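Local coordinates for protein apical membrane antigen AMA1 (Toxoplasma gondii ME49, PDB 4YIV) that helps the parasite invade host cells as an essential microneme protein and part of the moving junction formed between the apical tip and the host membrane, at residues G63-L68 with T205-L210; G99-N104 with Y196-R201. One frame throughout, in Å; residues are numbered along the deposited sequence.

How the interactions relate
Interaction 2 is nested along the chain within the loop closed by interaction 1, and their centres lie about 12 Å apart. The two share a small antiparallel sheet, because strand 65-68 of interaction 1 runs beside strand 198-201 of interaction 2. Probable hydrogen bonds join them from Arg201 N to His65 O (2.8 Å) and from Glu67 N to Lys199 O (2.8 Å). Ile66 adds an apolar link, with its CG2 3.8 Å from Phe101 CE2. A cobalt ion is bound on the 205-210 side of interaction 1, whereas interaction 2 is a buried aromatic cluster.

Interaction 1 of 2, residues G63-L68 with T205-L210; sequences GKHIEL and TENHHL. With CO (cobalt (II) ion), chain H.
The imidazole of His65 carries the amide of Asn207 on one face and, at its edge, the carbonyl oxygen of Gly63, two residues earlier. Asn207 ND2 sits 3.3 Å above the ring plane, displaced toward the rim over the CD2-NE2 side, while Asn207 CB makes a CH-pi contact 3.9 Å from the His65 ring centroid. Ring and amide planes are turned 67° apart, so the amide meets the ring steeply instead of stacking flat on it. The ring of His208, by contrast, has Thr205 O over the centre of one face and water 1 at its edge.

What fixes the rotation of His65 is an in-plane bond from ND1 to Gly63 O (3.0 Å). Its CG lies between the backbone N and the carbonyl carbon (chi1 52°), which folds the ring back toward Gly63. The same carbonyl oxygen also accepts from water 1, which donates in addition to Glu206 O and thereby bridges the two segments.

In the fold, this is where the chain leaves one sheet for another: strand 61-62 is an outermost strand paired with 210-213 in a five-stranded antiparallel sheet of this PAN-type protein, and 65-68 then pairs with 198-201. At the junction Gly63 N donates to Leu210 O (2.7 Å), and Gly63 CA makes a CA-H...O contact with Asn207 O (3.5 Å). That oxygen also accepts from Leu210 N, closing a type I turn from Asn207 to Leu210. Leu210 CD1 approaches His65 CB to 4.2 Å, at the root of the side chain.

His208 turns away from Gly63. Its NE2 hydrogen-bonds Ser203 O, and its ring meets Trp267 edge-to-face, while ND1 binds the cobalt ion at 2.5 Å alongside three waters.

Interaction 2 of 2, residues G99-N104 with Y196-R201; sequences GGFNLN and YCFKPR
Phe101 drives one corner of its ring into the face of Phe198, forming a T-shaped (edge-to-face) pair with centroids 5.2 Å apart and planes at 83°. The touching atom is CZ, which stands 3.8 Å above the Phe198 plane and over the ring centre, so that it meets the carbons of that ring almost evenly. Phe198 offers this face because its CG is held between the backbone N and the carbonyl carbon (chi1 50°), with the ring set broadside to the incoming edge. Ile66 of strand 65-68 touches both phenylalanines, and Val173 also packs against Phe101. This is the tight part of the contact, a buried aromatic cluster joining the 99-104 loop to Phe198 of strand 198-201.

Beside it the Tyr196 ring slides past Phe101 in the opposite direction; the two rings meet less closely and a water is admitted. The phenol oxygen OH lies at the edge of the Phe101 ring, 3.3 Å from CE1, whereas the ring carbons are more distant, with Tyr196 CE1 4.1 Å from Phe101 CE1. Tyr196 OH donates to water 5 (2.7 Å), which in turn donates to Gly100 O (2.8 Å). The hydroxyl is too far from that carbonyl oxygen to bond it directly, at 4.1 Å. Close by, the disulfide from Cys197 to Cys184 ties down the chain between the two aromatic residues.

Cohesion between the segments therefore probably comes mainly from dispersion and from the weak attraction of an aromatic C-H edge for a pi face, while a single water supplies the polar link and satisfies the tyrosine proton.

Interaction 1 of 2, residues G63-L68 with T205-L210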
ATOM      1  N   GLY A  63       6.337   1.217  -0.322  1.00 20.30           N
ATOM      2  CA  GLY A  63       7.041   2.367   0.227  1.00 21.84           C
ATOM      3  C   GLY A  63       6.591   2.662   1.657  1.00 22.14           C
ATOM      4  O   GLY A  63       7.164   3.515   2.333  1.00 20.98           O
ATOM      5  N   LYS A  64       5.586   1.928   2.143  1.00 17.62           N
ATOM      6  CA  LYS A  64       5.123   2.143   3.527  1.00 15.25           C
ATOM      7  C   LYS A  64       6.132   1.621   4.515  1.00 19.95           C
ATOM      8  O   LYS A  64       6.597   0.502   4.418  1.00 20.04           O
ATOM      9  CB  LYS A  64       3.752   1.487   3.800  1.00 18.22           C
ATOM     10  CG  LYS A  64       3.386   1.402   5.293  1.00 15.49           C
ATOM     11  CD  LYS A  64       2.003   0.788   5.482  1.00 18.43           C
ATOM     12  CE  LYS A  64       1.669   0.543   6.978  1.00 18.24           C
ATOM     13  NZ  LYS A  64       0.228   0.199   7.161  1.00 20.68           N
ATOM     14  N   HIS A  65       6.444   2.454   5.506  1.00 19.03           N
ATOM     15  CA  HIS A  65       7.290   2.058   6.610  1.00 19.87           C
ATOM     16  C   HIS A  65       6.748   2.736   7.867  1.00 19.87           C
ATOM     17  O   HIS A  65       5.952   3.670   7.781  1.00 19.91           O
ATOM     18  CB  HIS A  65       8.770   2.440   6.375  1.00 22.08           C
ATOM     19  CG  HIS A  65       9.000   3.870   6.005  1.00 19.21           C
ATOM     20  ND1 HIS A  65       8.653   4.397   4.777  1.00 22.99           N
ATOM     21  CD2 HIS A  65       9.616   4.875   6.681  1.00 26.27           C
ATOM     22  CE1 HIS A  65       8.996   5.676   4.732  1.00 26.02           C
ATOM     23  NE2 HIS A  65       9.573   5.994   5.879  1.00 23.79           N
ATOM     24  N   ILE A  66       7.172   2.250   9.018  1.00 19.79           N
ATOM     25  CA  ILE A  66       6.723   2.797  10.296  1.00 19.57           C
ATOM     26  C   ILE A  66       7.867   3.646  10.871  1.00 23.08           C
ATOM     27  O   ILE A  66       8.936   3.138  11.133  1.00 23.83           O
ATOM     28  CB  ILE A  66       6.337   1.694  11.277  1.00 18.24           C
ATOM     29  CG1 ILE A  66       5.340   0.691  10.622  1.00 17.94           C
ATOM     30  CG2 ILE A  66       5.699   2.322  12.528  1.00 19.75           C
ATOM     31  CD1 ILE A  66       4.037   1.390  10.124  1.00 19.37           C
ATOM     32  N   GLU A  67       7.618   4.933  11.045  1.00 20.27           N
ATOM     33  CA  GLU A  67       8.606   5.845  11.572  1.00 24.45           C
ATOM     34  C   GLU A  67       8.515   5.885  13.091  1.00 25.04           C
ATOM     35  O   GLU A  67       7.426   6.127  13.619  1.00 22.70           O
ATOM     36  CB  GLU A  67       8.347   7.238  10.984  1.00 25.21           C
ATOM     37  CG  GLU A  67       9.226   8.377  11.519  1.00 30.59           C
ATOM     38  CD  GLU A  67       8.780   9.730  10.940  1.00 37.68           C
ATOM     39  OE1 GLU A  67       9.412  10.238   9.992  1.00 42.71           O
ATOM     40  OE2 GLU A  67       7.773  10.268  11.420  1.00 37.40           O
ATOM     41  N   LEU A  68       9.643   5.713  13.789  1.00 22.08           N
ATOM     42  CA  LEU A  68       9.620   5.632  15.252  1.00 24.65           C
ATOM     43  C   LEU A  68      10.026   6.959  15.886  1.00 27.27           C
ATOM     44  O   LEU A  68      10.635   7.798  15.234  1.00 26.50           O
ATOM     45  CB  LEU A  68      10.550   4.527  15.749  1.00 23.49           C
ATOM     46  CG  LEU A  68      10.460   3.165  15.068  1.00 22.54           C
ATOM     47  CD1 LEU A  68      11.247   2.162  15.881  1.00 23.24           C
ATOM     48  CD2 LEU A  68       9.032   2.714  14.906  1.00 22.20           C
ATOM     49  N   THR A 205      11.599  10.511  -0.990  1.00 28.29           N
ATOM     50  CA  THR A 205      12.884   9.968  -1.417  1.00 31.66           C
ATOM     51  C   THR A 205      13.256   8.658  -0.752  1.00 30.25           C
ATOM     52  O   THR A 205      13.967   7.858  -1.337  1.00 30.51           O
ATOM     53  CB  THR A 205      14.011  10.962  -1.124  1.00 33.18           C
ATOM     54  OG1 THR A 205      13.971  11.335   0.254  1.00 36.82           O
ATOM     55  CG2 THR A 205      13.831  12.208  -1.959  1.00 34.26           C
ATOM     56  N   GLU A 206      12.835   8.464   0.493  1.00 27.80           N
ATOM     57  CA  GLU A 206      13.347   7.338   1.288  1.00 28.72           C
ATOM     58  C   GLU A 206      12.454   6.062   1.285  1.00 27.95           C
ATOM     59  O   GLU A 206      11.235   6.171   1.273  1.00 25.56           O
ATOM     60  CB  GLU A 206      13.537   7.789   2.733  1.00 33.33           C
ATOM     61  CG  GLU A 206      14.464   8.986   2.885  1.00 41.22           C
ATOM     62  CD  GLU A 206      15.827   8.737   2.224  1.00 46.05           C
ATOM     63  OE1 GLU A 206      16.168   9.456   1.257  1.00 50.87           O
ATOM     64  OE2 GLU A 206      16.549   7.817   2.665  1.00 53.59           O
ATOM     65  N   ASN A 207      13.079   4.882   1.328  1.00 23.41           N
ATOM     66  CA  ASN A 207      12.397   3.598   1.608  1.00 24.54           C
ATOM     67  C   ASN A 207      11.377   3.165   0.584  1.00 24.63           C
ATOM     68  O   ASN A 207      10.419   2.480   0.923  1.00 24.09           O
ATOM     69  CB  ASN A 207      11.745   3.653   3.003  1.00 24.92           C
ATOM     70  CG  ASN A 207      12.802   3.705   4.090  1.00 32.88           C
ATOM     71  OD1 ASN A 207      13.833   3.036   3.983  1.00 28.05           O
ATOM     72  ND2 ASN A 207      12.590   4.535   5.095  1.00 30.79           N
ATOM     73  N   HIS A 208      11.628   3.508  -0.679  1.00 23.53           N
ATOM     74  CA  HIS A 208      10.791   3.060  -1.781  1.00 24.65           C
ATOM     75  C   HIS A 208      10.995   1.577  -2.037  1.00 25.93           C
ATOM     76  O   HIS A 208      10.192   0.926  -2.672  1.00 24.79           O
ATOM     77  CB  HIS A 208      11.097   3.851  -3.044  1.00 27.02           C
ATOM     78  CG  HIS A 208      10.787   5.308  -2.928  1.00 29.32           C
ATOM     79  ND1 HIS A 208      11.089   6.205  -3.924  1.00 25.41           N
ATOM     80  CD2 HIS A 208      10.216   6.029  -1.931  1.00 25.99           C
ATOM     81  CE1 HIS A 208      10.719   7.416  -3.555  1.00 29.35           C
ATOM     82  NE2 HIS A 208      10.189   7.337  -2.345  1.00 29.81           N
ATOM     83  N   HIS A 209      12.075   1.042  -1.508  1.00 23.53           N
ATOM     84  CA  HIS A 209      12.388  -0.352  -1.690  1.00 23.53           C
ATOM     85  C   HIS A 209      11.716  -1.236  -0.636  1.00 24.19           C
ATOM     86  O   HIS A 209      11.843  -2.457  -0.692  1.00 24.64           O
ATOM     87  CB  HIS A 209      13.911  -0.518  -1.657  1.00 26.82           C
ATOM     88  CG  HIS A 209      14.522  -0.163  -0.347  1.00 26.11           C
ATOM     89  ND1 HIS A 209      14.647   1.138   0.095  1.00 26.97           N
ATOM     90  CD2 HIS A 209      14.994  -0.947   0.647  1.00 25.77           C
ATOM     91  CE1 HIS A 209      15.174   1.134   1.308  1.00 26.64           C
ATOM     92  NE2 HIS A 209      15.397  -0.119   1.661  1.00 27.55           N
ATOM     93  N   LEU A 210      11.016  -0.617   0.318  1.00 19.65           N
ATOM     94  CA  LEU A 210      10.302  -1.357   1.367  1.00 18.74           C
ATOM     95  C   LEU A 210       8.837  -1.495   0.987  1.00 21.24           C
ATOM     96  O   LEU A 210       8.205  -0.524   0.578  1.00 22.82           O
ATOM     97  CB  LEU A 210      10.407  -0.660   2.703  1.00 21.40           C
ATOM     98  CG  LEU A 210      11.837  -0.548   3.249  1.00 22.66           C
ATOM     99  CD1 LEU A 210      11.769   0.060   4.620  1.00 24.68           C
ATOM    100  CD2 LEU A 210      12.554  -1.892   3.276  1.00 21.26           C
TER
HETATM  101 CO    CO H 507      12.568   5.860  -5.891  0.75 33.80          CO
HETATM  102  O   HOH W   1       8.508   5.689   1.269  1.00 23.84           O
HETATM  103  O   HOH W   2      12.697   8.374  -6.030  1.00 46.94           O
HETATM  104  O   HOH W   3      11.005   6.068  -7.450  1.00 38.14           O
HETATM  105  O   HOH W   4      14.114   5.017  -4.723  1.00 43.68           O

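Interaction 2 of 2, residues G99-N104 with Y196-R201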
ATOM      1  N   GLY A  99      14.999  -1.014  20.189  1.00 26.77           N
ATOM      2  CA  GLY A  99      14.834  -1.990  19.112  1.00 27.03           C
ATOM      3  C   GLY A  99      13.731  -1.591  18.135  1.00 23.55           C
ATOM      4  O   GLY A  99      13.389  -0.404  17.996  1.00 23.03           O
ATOM      5  N   GLY A 100      13.170  -2.585  17.441  1.00 24.09           N
ATOM      6  CA  GLY A 100      12.126  -2.319  16.464  1.00 22.69           C
ATOM      7  C   GLY A 100      11.020  -3.343  16.534  1.00 23.37           C
ATOM      8  O   GLY A 100      10.631  -3.806  17.626  1.00 22.74           O
ATOM      9  N   PHE A 101      10.498  -3.697  15.362  1.00 24.10           N
ATOM     10  CA  PHE A 101       9.268  -4.470  15.261  1.00 22.48           C
ATOM     11  C   PHE A 101       9.524  -5.900  14.801  1.00 22.98           C
ATOM     12  O   PHE A 101       8.616  -6.724  14.859  1.00 23.34           O
ATOM     13  CB  PHE A 101       8.301  -3.835  14.276  1.00 22.08           C
ATOM     14  CG  PHE A 101       7.592  -2.590  14.768  1.00 20.82           C
ATOM     15  CD1 PHE A 101       7.930  -1.950  15.949  1.00 23.07           C
ATOM     16  CD2 PHE A 101       6.574  -2.067  14.010  1.00 19.46           C
ATOM     17  CE1 PHE A 101       7.236  -0.816  16.348  1.00 22.54           C
ATOM     18  CE2 PHE A 101       5.902  -0.947  14.382  1.00 19.99           C
ATOM     19  CZ  PHE A 101       6.228  -0.318  15.578  1.00 20.32           C
ATOM     20  N   ASN A 102      10.729  -6.153  14.304  1.00 21.87           N
ATOM     21  CA  ASN A 102      11.095  -7.447  13.745  1.00 23.11           C
ATOM     22  C   ASN A 102      11.045  -8.615  14.711  1.00 24.97           C
ATOM     23  O   ASN A 102      11.505  -8.521  15.840  1.00 25.66           O
ATOM     24  CB  ASN A 102      12.487  -7.356  13.116  1.00 24.77           C
ATOM     25  CG  ASN A 102      12.837  -8.575  12.293  1.00 29.98           C
ATOM     26  OD1 ASN A 102      12.260  -8.810  11.239  1.00 27.67           O
ATOM     27  ND2 ASN A 102      13.798  -9.350  12.769  1.00 30.38           N
ATOM     28  N   LEU A 103      10.494  -9.727  14.242  1.00 22.26           N
ATOM     29  CA  LEU A 103      10.384 -10.911  15.063  1.00 26.53           C
ATOM     30  C   LEU A 103      11.797 -11.415  15.317  1.00 32.56           C
ATOM     31  O   LEU A 103      12.560 -11.630  14.387  1.00 29.21           O
ATOM     32  CB  LEU A 103       9.544 -11.952  14.329  1.00 25.78           C
ATOM     33  CG  LEU A 103       9.345 -13.318  14.968  1.00 34.94           C
ATOM     34  CD1 LEU A 103       7.959 -13.829  14.627  1.00 38.38           C
ATOM     35  CD2 LEU A 103      10.400 -14.270  14.440  1.00 42.02           C
ATOM     36  N   ASN A 104      12.131 -11.598  16.589  1.00 34.00           N
ATOM     37  CA  ASN A 104      13.466 -12.037  16.983  1.00 34.77           C
ATOM     38  C   ASN A 104      13.606 -13.502  17.371  1.00 36.91           C
ATOM     39  O   ASN A 104      14.669 -13.926  17.799  1.00 43.20           O
ATOM     40  CB  ASN A 104      14.007 -11.150  18.101  1.00 31.25           C
ATOM     41  CG  ASN A 104      13.310 -11.391  19.420  1.00 37.91           C
ATOM     42  OD1 ASN A 104      12.420 -12.227  19.520  1.00 38.51           O
ATOM     43  ND2 ASN A 104      13.722 -10.665  20.444  1.00 41.44           N
ATOM     44  N   TYR A 196       7.387   4.083  22.829  1.00 24.05           N
ATOM     45  CA  TYR A 196       7.613   5.233  21.967  1.00 25.90           C
ATOM     46  C   TYR A 196       6.443   5.349  20.989  1.00 24.19           C
ATOM     47  O   TYR A 196       5.750   4.370  20.688  1.00 23.98           O
ATOM     48  CB  TYR A 196       8.943   5.095  21.216  1.00 23.79           C
ATOM     49  CG  TYR A 196       9.073   3.731  20.539  1.00 22.32           C
ATOM     50  CD1 TYR A 196       8.458   3.474  19.311  1.00 23.02           C
ATOM     51  CD2 TYR A 196       9.745   2.691  21.168  1.00 25.35           C
ATOM     52  CE1 TYR A 196       8.547   2.214  18.717  1.00 22.94           C
ATOM     53  CE2 TYR A 196       9.855   1.418  20.583  1.00 26.11           C
ATOM     54  CZ  TYR A 196       9.244   1.179  19.358  1.00 24.11           C
ATOM     55  OH  TYR A 196       9.349  -0.098  18.809  1.00 25.24           O
ATOM     56  N   CYS A 197       6.239   6.562  20.501  1.00 22.24           N
ATOM     57  CA  CYS A 197       5.222   6.840  19.521  1.00 22.65           C
ATOM     58  C   CYS A 197       5.762   6.429  18.152  1.00 21.67           C
ATOM     59  O   CYS A 197       6.976   6.368  17.938  1.00 22.42           O
ATOM     60  CB  CYS A 197       4.846   8.324  19.532  1.00 25.37           C
ATOM     61  SG  CYS A 197       3.970   8.856  21.081  1.00 27.94           S
ATOM     62  N   PHE A 198       4.848   6.161  17.237  1.00 20.57           N
ATOM     63  CA  PHE A 198       5.236   5.772  15.883  1.00 19.81           C
ATOM     64  C   PHE A 198       4.039   5.956  14.984  1.00 21.58           C
ATOM     65  O   PHE A 198       2.916   5.994  15.451  1.00 20.62           O
ATOM     66  CB  PHE A 198       5.746   4.325  15.838  1.00 21.73           C
ATOM     67  CG  PHE A 198       4.832   3.325  16.507  1.00 20.56           C
ATOM     68  CD1 PHE A 198       3.835   2.683  15.795  1.00 19.83           C
ATOM     69  CD2 PHE A 198       5.016   2.986  17.854  1.00 20.86           C
ATOM     70  CE1 PHE A 198       2.992   1.763  16.418  1.00 21.17           C
ATOM     71  CE2 PHE A 198       4.196   2.046  18.478  1.00 23.73           C
ATOM     72  CZ  PHE A 198       3.176   1.435  17.758  1.00 23.26           C
ATOM     73  N   LYS A 199       4.284   6.080  13.688  1.00 20.44           N
ATOM     74  CA  LYS A 199       3.203   6.242  12.728  1.00 19.72           C
ATOM     75  C   LYS A 199       3.693   5.790  11.344  1.00 20.20           C
ATOM     76  O   LYS A 199       4.916   5.789  11.077  1.00 16.60           O
ATOM     77  CB  LYS A 199       2.735   7.696  12.656  1.00 22.85           C
ATOM     78  CG  LYS A 199       3.767   8.637  12.071  1.00 27.52           C
ATOM     79  CD  LYS A 199       3.267  10.086  12.037  1.00 34.54           C
ATOM     80  CE  LYS A 199       4.403  11.030  11.611  1.00 43.84           C
ATOM     81  NZ  LYS A 199       4.050  12.466  11.864  1.00 48.64           N
ATOM     82  N   PRO A 200       2.747   5.436  10.468  1.00 19.45           N
ATOM     83  CA  PRO A 200       3.105   5.043   9.100  1.00 16.66           C
ATOM     84  C   PRO A 200       3.555   6.234   8.296  1.00 22.87           C
ATOM     85  O   PRO A 200       3.049   7.336   8.512  1.00 19.99           O
ATOM     86  CB  PRO A 200       1.798   4.472   8.534  1.00 17.05           C
ATOM     87  CG  PRO A 200       0.888   4.243   9.764  1.00 19.11           C
ATOM     88  CD  PRO A 200       1.293   5.332  10.701  1.00 19.85           C
ATOM     89  N   ARG A 201       4.447   5.986   7.356  1.00 19.62           N
ATOM     90  CA  ARG A 201       4.925   7.031   6.502  1.00 22.20           C
ATOM     91  C   ARG A 201       5.370   6.523   5.140  1.00 22.13           C
ATOM     92  O   ARG A 201       5.795   5.389   4.987  1.00 19.20           O
ATOM     93  CB  ARG A 201       6.133   7.683   7.179  1.00 25.12           C
ATOM     94  CG  ARG A 201       6.384   9.135   6.819  1.00 42.36           C
ATOM     95  CD  ARG A 201       5.672  10.065   7.787  1.00 43.99           C
ATOM     96  NE  ARG A 201       6.241  11.406   7.766  1.00 50.34           N
ATOM     97  CZ  ARG A 201       5.725  12.433   7.101  1.00 55.14           C
ATOM     98  NH1 ARG A 201       6.325  13.611   7.145  1.00 63.64           N
ATOM     99  NH2 ARG A 201       4.613  12.290   6.398  1.00 33.59           N
TER
HETATM  100  O   HOH W   5      10.737  -2.148  19.870  1.00 23.30           O